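Local coordinates for RNA-binding protein RO60 (Deinococcus radiodurans, PDB 2NVO), which binds several small RNAs that accumulate during recovery from ultraviolet irradiation and contributes to the resistance of the bacterium to that radiation, at residues A[295-308]-A[340-353]. Residues are numbered along the deposited sequence; the frame is centred on the assembly and turned at random.
Sequences VQAVIERLTDPAAL and VPRVVDALEEAFTL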
ATOM      1  N   VAL A 295      13.587  23.523  11.029  1.00 14.56           N
ATOM      2  CA  VAL A 295      14.482  22.610  10.309  1.00 17.41           C
ATOM      3  C   VAL A 295      15.067  21.537  11.243  1.00 16.87           C
ATOM      4  O   VAL A 295      14.986  20.337  10.954  1.00 11.47           O
ATOM      5  CB  VAL A 295      15.611  23.378   9.611  1.00 17.65           C
ATOM      6  CG1 VAL A 295      16.746  22.448   9.216  1.00 14.51           C
ATOM      7  CG2 VAL A 295      15.075  24.112   8.383  1.00 19.04           C
ATOM      8  N   GLN A 296      15.626  21.959  12.382  1.00 12.10           N
ATOM      9  CA  GLN A 296      16.203  20.984  13.300  1.00 13.58           C
ATOM     10  C   GLN A 296      15.137  20.063  13.848  1.00 10.70           C
ATOM     11  O   GLN A 296      15.352  18.860  14.007  1.00 12.52           O
ATOM     12  CB  GLN A 296      16.962  21.646  14.467  1.00 12.42           C
ATOM     13  CG  GLN A 296      17.840  20.633  15.219  1.00 13.58           C
ATOM     14  CD  GLN A 296      18.870  19.963  14.318  1.00 14.66           C
ATOM     15  OE1 GLN A 296      19.137  18.765  14.444  1.00 18.23           O
ATOM     16  NE2 GLN A 296      19.437  20.728  13.391  1.00 10.98           N
ATOM     17  N   ALA A 297      13.975  20.622  14.137  1.00 12.12           N
ATOM     18  CA  ALA A 297      12.895  19.823  14.692  1.00 11.97           C
ATOM     19  C   ALA A 297      12.440  18.784  13.667  1.00 15.07           C
ATOM     20  O   ALA A 297      12.121  17.649  14.017  1.00 12.76           O
ATOM     21  CB  ALA A 297      11.728  20.716  15.106  1.00 14.03           C
ATOM     22  N   VAL A 298      12.399  19.174  12.394  1.00 12.69           N
ATOM     23  CA  VAL A 298      12.055  18.180  11.360  1.00 12.44           C
ATOM     24  C   VAL A 298      13.133  17.093  11.286  1.00 10.46           C
ATOM     25  O   VAL A 298      12.825  15.908  11.327  1.00 14.31           O
ATOM     26  CB  VAL A 298      11.808  18.845   9.986  1.00 13.73           C
ATOM     27  CG1 VAL A 298      11.721  17.790   8.856  1.00 12.48           C
ATOM     28  CG2 VAL A 298      10.522  19.667  10.031  1.00 16.49           C
ATOM     29  N   ILE A 299      14.397  17.495  11.214  1.00 11.13           N
ATOM     30  CA  ILE A 299      15.493  16.528  11.185  1.00 11.88           C
ATOM     31  C   ILE A 299      15.405  15.517  12.324  1.00 14.10           C
ATOM     32  O   ILE A 299      15.562  14.321  12.104  1.00 11.74           O
ATOM     33  CB  ILE A 299      16.862  17.216  11.170  1.00 10.39           C
ATOM     34  CG1 ILE A 299      17.049  17.947   9.833  1.00 11.66           C
ATOM     35  CG2 ILE A 299      18.009  16.205  11.388  1.00 10.49           C
ATOM     36  CD1 ILE A 299      18.215  18.923   9.846  1.00 11.35           C
ATOM     37  N   GLU A 300      15.144  15.996  13.540  1.00 11.70           N
ATOM     38  CA  GLU A 300      15.048  15.101  14.695  1.00 14.91           C
ATOM     39  C   GLU A 300      13.911  14.083  14.567  1.00 12.80           C
ATOM     40  O   GLU A 300      14.048  12.929  14.964  1.00 17.41           O
ATOM     41  CB  GLU A 300      14.907  15.900  16.005  1.00 14.99           C
ATOM     42  CG  GLU A 300      16.118  16.767  16.322  1.00 17.56           C
ATOM     43  CD  GLU A 300      17.414  15.968  16.402  1.00 21.92           C
ATOM     44  OE1 GLU A 300      17.361  14.786  16.800  1.00 28.66           O
ATOM     45  OE2 GLU A 300      18.490  16.515  16.068  1.00 19.52           O
ATOM     46  N   ARG A 301      12.783  14.504  14.031  1.00 13.07           N
ATOM     47  CA  ARG A 301      11.688  13.564  13.830  1.00 16.74           C
ATOM     48  C   ARG A 301      12.001  12.539  12.730  1.00 15.94           C
ATOM     49  O   ARG A 301      11.666  11.372  12.856  1.00 16.29           O
ATOM     50  CB  ARG A 301      10.400  14.318  13.512  1.00 17.64           C
ATOM     51  CG  ARG A 301      10.035  15.330  14.586  1.00 20.07           C
ATOM     52  CD  ARG A 301       8.870  16.175  14.153  1.00 24.02           C
ATOM     53  NE  ARG A 301       7.726  15.327  13.840  1.00 29.74           N
ATOM     54  CZ  ARG A 301       6.493  15.782  13.670  1.00 30.74           C
ATOM     55  NH1 ARG A 301       6.241  17.080  13.800  1.00 33.03           N
ATOM     56  NH2 ARG A 301       5.514  14.941  13.380  1.00 31.46           N
ATOM     57  N   LEU A 302      12.648  12.996  11.661  1.00 14.67           N
ATOM     58  CA  LEU A 302      12.924  12.159  10.497  1.00 16.08           C
ATOM     59  C   LEU A 302      13.918  11.049  10.807  1.00 14.96           C
ATOM     60  O   LEU A 302      13.923  10.004  10.155  1.00 15.48           O
ATOM     61  CB  LEU A 302      13.475  13.020   9.357  1.00 12.62           C
ATOM     62  CG  LEU A 302      12.471  13.971   8.716  1.00 11.51           C
ATOM     63  CD1 LEU A 302      13.145  14.801   7.635  1.00 14.51           C
ATOM     64  CD2 LEU A 302      11.313  13.152   8.164  1.00 16.74           C
ATOM     65  N   THR A 303      14.775  11.288  11.796  1.00 13.22           N
ATOM     66  CA  THR A 303      15.832  10.344  12.127  1.00 13.22           C
ATOM     67  C   THR A 303      15.642   9.729  13.512  1.00 16.60           C
ATOM     68  O   THR A 303      16.560   9.138  14.056  1.00 15.33           O
ATOM     69  CB  THR A 303      17.216  11.004  12.085  1.00 17.86           C
ATOM     70  OG1 THR A 303      17.247  12.121  12.985  1.00 19.95           O
ATOM     71  CG2 THR A 303      17.552  11.481  10.668  1.00 16.05           C
ATOM     72  N   ASP A 304      14.451   9.880  14.072  1.00 17.52           N
ATOM     73  CA  ASP A 304      14.134   9.291  15.376  1.00 20.89           C
ATOM     74  C   ASP A 304      13.912   7.786  15.216  1.00 21.08           C
ATOM     75  O   ASP A 304      12.924   7.367  14.626  1.00 23.05           O
ATOM     76  CB  ASP A 304      12.881   9.961  15.932  1.00 19.39           C
ATOM     77  CG  ASP A 304      12.527   9.486  17.344  1.00 22.98           C
ATOM     78  OD1 ASP A 304      11.654  10.099  17.980  1.00 24.53           O
ATOM     79  OD2 ASP A 304      13.115   8.504  17.807  1.00 23.10           O
ATOM     80  N   PRO A 305      14.840   6.967  15.735  1.00 21.49           N
ATOM     81  CA  PRO A 305      14.748   5.517  15.538  1.00 24.53           C
ATOM     82  C   PRO A 305      13.449   4.927  16.067  1.00 22.95           C
ATOM     83  O   PRO A 305      12.871   4.042  15.438  1.00 21.60           O
ATOM     84  CB  PRO A 305      15.950   4.984  16.325  1.00 23.26           C
ATOM     85  CG  PRO A 305      16.926   6.107  16.301  1.00 23.57           C
ATOM     86  CD  PRO A 305      16.085   7.347  16.424  1.00 22.79           C
ATOM     87  N   ALA A 306      12.984   5.428  17.206  1.00 25.30           N
ATOM     88  CA  ALA A 306      11.752   4.930  17.798  1.00 23.65           C
ATOM     89  C   ALA A 306      10.533   5.300  16.957  1.00 25.14           C
ATOM     90  O   ALA A 306       9.567   4.552  16.879  1.00 27.97           O
ATOM     91  CB  ALA A 306      11.605   5.452  19.227  1.00 28.21           C
ATOM     92  N   ALA A 307      10.574   6.461  16.327  1.00 23.98           N
ATOM     93  CA  ALA A 307       9.449   6.897  15.521  1.00 23.95           C
ATOM     94  C   ALA A 307       9.474   6.185  14.159  1.00 22.68           C
ATOM     95  O   ALA A 307       8.427   5.877  13.595  1.00 24.39           O
ATOM     96  CB  ALA A 307       9.464   8.412  15.350  1.00 22.24           C
ATOM     97  N   LEU A 308      10.678   5.934  13.647  1.00 22.15           N
ATOM     98  CA  LEU A 308      10.849   5.149  12.430  1.00 22.24           C
ATOM     99  C   LEU A 308      10.288   3.730  12.618  1.00 26.45           C
ATOM    100  O   LEU A 308       9.541   3.222  11.768  1.00 22.61           O
ATOM    101  CB  LEU A 308      12.329   5.107  12.039  1.00 21.15           C
ATOM    102  CG  LEU A 308      12.908   6.403  11.450  1.00 19.37           C
ATOM    103  CD1 LEU A 308      14.417   6.374  11.406  1.00 16.38           C
ATOM    104  CD2 LEU A 308      12.323   6.688  10.050  1.00 19.32           C
ATOM    105  N   VAL A 340      15.369  22.279   1.782  1.00 23.14           N
ATOM    106  CA  VAL A 340      16.467  22.502   2.715  1.00 22.71           C
ATOM    107  C   VAL A 340      17.438  21.339   2.663  1.00 17.95           C
ATOM    108  O   VAL A 340      17.059  20.213   2.954  1.00 18.35           O
ATOM    109  CB  VAL A 340      15.961  22.612   4.168  1.00 22.27           C
ATOM    110  CG1 VAL A 340      17.138  22.797   5.098  1.00 22.02           C
ATOM    111  CG2 VAL A 340      14.960  23.746   4.306  1.00 24.17           C
ATOM    112  N   PRO A 341      18.703  21.611   2.313  1.00 19.61           N
ATOM    113  CA  PRO A 341      19.704  20.562   2.097  1.00 22.81           C
ATOM    114  C   PRO A 341      19.857  19.609   3.276  1.00 21.88           C
ATOM    115  O   PRO A 341      19.877  18.397   3.077  1.00 19.45           O
ATOM    116  CB  PRO A 341      20.993  21.354   1.878  1.00 22.22           C
ATOM    117  CG  PRO A 341      20.524  22.642   1.286  1.00 22.30           C
ATOM    118  CD  PRO A 341      19.242  22.948   2.015  1.00 23.62           C
ATOM    119  N   ARG A 342      19.954  20.136   4.492  1.00 20.01           N
ATOM    120  CA  ARG A 342      20.174  19.258   5.639  1.00 20.25           C
ATOM    121  C   ARG A 342      18.958  18.371   5.931  1.00 14.75           C
ATOM    122  O   ARG A 342      19.082  17.362   6.617  1.00 16.32           O
ATOM    123  CB  ARG A 342      20.618  20.065   6.877  1.00 19.78           C
ATOM    124  CG  ARG A 342      22.099  20.451   6.844  1.00 24.65           C
ATOM    125  CD  ARG A 342      22.519  21.356   8.015  1.00 23.58           C
ATOM    126  NE  ARG A 342      22.457  20.641   9.280  1.00 22.82           N
ATOM    127  CZ  ARG A 342      21.495  20.797  10.177  1.00 19.58           C
ATOM    128  NH1 ARG A 342      20.525  21.670   9.955  1.00 19.89           N
ATOM    129  NH2 ARG A 342      21.516  20.092  11.302  1.00 16.35           N
ATOM    130  N   VAL A 343      17.787  18.746   5.418  1.00 12.42           N
ATOM    131  CA  VAL A 343      16.599  17.894   5.535  1.00 13.44           C
ATOM    132  C   VAL A 343      16.719  16.758   4.522  1.00 15.74           C
ATOM    133  O   VAL A 343      16.479  15.599   4.844  1.00 12.25           O
ATOM    134  CB  VAL A 343      15.275  18.674   5.309  1.00 14.83           C
ATOM    135  CG1 VAL A 343      14.088  17.735   5.227  1.00 11.73           C
ATOM    136  CG2 VAL A 343      15.043  19.703   6.432  1.00 12.98           C
ATOM    137  N   VAL A 344      17.106  17.105   3.296  1.00 14.84           N
ATOM    138  CA  VAL A 344      17.431  16.087   2.298  1.00 18.45           C
ATOM    139  C   VAL A 344      18.445  15.108   2.865  1.00 15.41           C
ATOM    140  O   VAL A 344      18.303  13.895   2.722  1.00 15.32           O
ATOM    141  CB  VAL A 344      17.994  16.717   1.018  1.00 16.51           C
ATOM    142  CG1 VAL A 344      18.636  15.641   0.143  1.00 21.54           C
ATOM    143  CG2 VAL A 344      16.890  17.447   0.277  1.00 14.33           C
ATOM    144  N   ASP A 345      19.458  15.647   3.538  1.00 20.12           N
ATOM    145  CA  ASP A 345      20.485  14.836   4.192  1.00 17.27           C
ATOM    146  C   ASP A 345      19.903  13.896   5.237  1.00 16.60           C
ATOM    147  O   ASP A 345      20.327  12.753   5.361  1.00 16.76           O
ATOM    148  CB  ASP A 345      21.514  15.725   4.894  1.00 21.33           C
ATOM    149  CG  ASP A 345      22.599  16.229   3.967  1.00 27.20           C
ATOM    150  OD1 ASP A 345      22.769  15.664   2.863  1.00 32.19           O
ATOM    151  OD2 ASP A 345      23.290  17.196   4.358  1.00 34.18           O
ATOM    152  N   ALA A 346      18.968  14.396   6.033  1.00 17.21           N
ATOM    153  CA  ALA A 346      18.407  13.596   7.118  1.00 15.06           C
ATOM    154  C   ALA A 346      17.599  12.434   6.545  1.00 13.44           C
ATOM    155  O   ALA A 346      17.489  11.357   7.146  1.00 11.13           O
ATOM    156  CB  ALA A 346      17.534  14.454   7.986  1.00 13.26           C
ATOM    157  N   LEU A 347      16.994  12.682   5.393  1.00 13.07           N
ATOM    158  CA  LEU A 347      16.232  11.644   4.698  1.00 11.27           C
ATOM    159  C   LEU A 347      17.141  10.517   4.207  1.00 11.91           C
ATOM    160  O   LEU A 347      16.730   9.355   4.151  1.00 12.39           O
ATOM    161  CB  LEU A 347      15.404  12.261   3.578  1.00 10.54           C
ATOM    162  CG  LEU A 347      14.241  13.106   4.107  1.00  8.95           C
ATOM    163  CD1 LEU A 347      13.671  13.953   2.997  1.00 12.62           C
ATOM    164  CD2 LEU A 347      13.167  12.232   4.713  1.00  8.01           C
ATOM    165  N   GLU A 348      18.382  10.850   3.881  1.00 14.50           N
ATOM    166  CA  GLU A 348      19.357   9.825   3.533  1.00 15.42           C
ATOM    167  C   GLU A 348      19.683   8.982   4.747  1.00 15.15           C
ATOM    168  O   GLU A 348      19.908   7.781   4.628  1.00 13.74           O
ATOM    169  CB  GLU A 348      20.624  10.434   2.922  1.00 18.57           C
ATOM    170  CG  GLU A 348      20.437  10.836   1.470  1.00 19.28           C
ATOM    171  CD  GLU A 348      21.528  11.753   0.947  1.00 22.01           C
ATOM    172  OE1 GLU A 348      22.722  11.453   1.149  1.00 31.79           O
ATOM    173  OE2 GLU A 348      21.184  12.779   0.318  1.00 31.53           O
ATOM    174  N   GLU A 349      19.685   9.608   5.924  1.00 14.82           N
ATOM    175  CA  GLU A 349      19.910   8.879   7.160  1.00 14.11           C
ATOM    176  C   GLU A 349      18.710   8.013   7.537  1.00 13.13           C
ATOM    177  O   GLU A 349      18.882   6.889   7.992  1.00 15.64           O
ATOM    178  CB  GLU A 349      20.256   9.839   8.321  1.00 18.02           C
ATOM    179  CG  GLU A 349      20.607   9.101   9.609  1.00 17.97           C
ATOM    180  CD  GLU A 349      20.945  10.031  10.778  1.00 24.88           C
ATOM    181  OE1 GLU A 349      21.300  11.197  10.532  1.00 20.70           O
ATOM    182  OE2 GLU A 349      20.859   9.579  11.942  1.00 29.32           O
ATOM    183  N   ALA A 350      17.498   8.543   7.360  1.00 11.52           N
ATOM    184  CA  ALA A 350      16.282   7.782   7.603  1.00 11.01           C
ATOM    185  C   ALA A 350      16.249   6.514   6.740  1.00 11.85           C
ATOM    186  O   ALA A 350      15.852   5.452   7.204  1.00  9.89           O
ATOM    187  CB  ALA A 350      15.043   8.643   7.348  1.00 10.99           C
ATOM    188  N   PHE A 351      16.679   6.637   5.488  1.00 10.19           N
ATOM    189  CA  PHE A 351      16.770   5.494   4.586  1.00 11.23           C
ATOM    190  C   PHE A 351      17.595   4.365   5.206  1.00 11.63           C
ATOM    191  O   PHE A 351      17.142   3.229   5.300  1.00 12.37           O
ATOM    192  CB  PHE A 351      17.399   5.954   3.270  1.00 11.04           C
ATOM    193  CG  PHE A 351      17.678   4.852   2.292  1.00 10.69           C
ATOM    194  CD1 PHE A 351      16.668   4.338   1.500  1.00 13.60           C
ATOM    195  CD2 PHE A 351      18.971   4.365   2.120  1.00 15.50           C
ATOM    196  CE1 PHE A 351      16.928   3.337   0.551  1.00 12.82           C
ATOM    197  CE2 PHE A 351      19.241   3.367   1.177  1.00 15.07           C
ATOM    198  CZ  PHE A 351      18.201   2.849   0.393  1.00 11.56           C
ATOM    199  N   THR A 352      18.797   4.694   5.659  1.00 13.84           N
ATOM    200  CA  THR A 352      19.690   3.703   6.276  1.00 13.19           C
ATOM    201  C   THR A 352      19.102   3.130   7.561  1.00 15.24           C
ATOM    202  O   THR A 352      19.130   1.917   7.776  1.00 16.72           O
ATOM    203  CB  THR A 352      21.074   4.306   6.516  1.00 18.55           C
ATOM    204  OG1 THR A 352      21.598   4.767   5.263  1.00 20.57           O
ATOM    205  CG2 THR A 352      22.033   3.270   7.121  1.00 18.28           C
ATOM    206  N   LEU A 353      18.531   3.992   8.397  1.00 14.92           N
ATOM    207  CA  LEU A 353      17.954   3.566   9.680  1.00 14.78           C
ATOM    208  C   LEU A 353      16.745   2.663   9.505  1.00 16.72           C
ATOM    209  O   LEU A 353      16.472   1.800  10.339  1.00 18.61           O
ATOM    210  CB  LEU A 353      17.571   4.782  10.531  1.00 15.65           C
ATOM    211  CG  LEU A 353      18.726   5.683  10.968  1.00 14.88           C
ATOM    212  CD1 LEU A 353      18.223   6.987  11.600  1.00 17.03           C
ATOM    213  CD2 LEU A 353      19.628   4.927  11.928  1.00 20.81           C
TER
HETATM  214  O   HOH W   1      19.440   9.003  14.722  1.00 32.45           O
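Thr303, whose methyl packs on Ala346, ties its hydroxyl to Ile299 O, with OG1 2.9 Å from that oxygen and tilted 33° from the carbonyl plane. Ile299 O also accepts weakly from Thr303 N. Thr303 is the first residue to leave helical geometry at the end of helix 292-302. Chi1 of 57° puts OG1 between the backbone N and the carbonyl carbon and turns CG2 toward helix 341-354. The methyl meets the backbone at Ala346 O and touches the chain of Glu349, closest at CD. The side chains of Thr303 and Glu349 cross at about a right angle. A water donates to Thr303 O at 3.0 Å and to Glu349 OE2. Two alanines on helix 341-354 let the backbones come close: Thr303 CA is 5.2 Å from Ala350 CA. Ala350 CB sits 3.3 Å from Leu302 O, a buried carbonyl with no polar partner in the model.

Segments 295-302 and 341-353 run nearly parallel, 9° apart. Val343 is a knob in a hole formed by Val295, Val298, Ile299 and Leu302. Leu302 CD1 reaches both Val343 CG1 and Leu347 CD2, each at 3.9 Å. Ile299 packs CG2 on Ala346 CB and lays CD1 over one face of the Arg342 guanidinium, 3.6 Å from NH1. Past Thr303, Leu308 CD1 presses on Leu353 CB at 3.6 Å. Helix 271-283 extends the core beside Leu302 and Leu347, and Tyr325 of helix 315-326 touches Val343.

This is helix packing in the horseshoe-shaped TROVE domain, away from the metal site. The direct contacts described are mainly apolar. Shape fit and buried hydrocarbon therefore probably provide most of the adhesion, and the water adds a polar link between Thr303 O and Glu349 OE2.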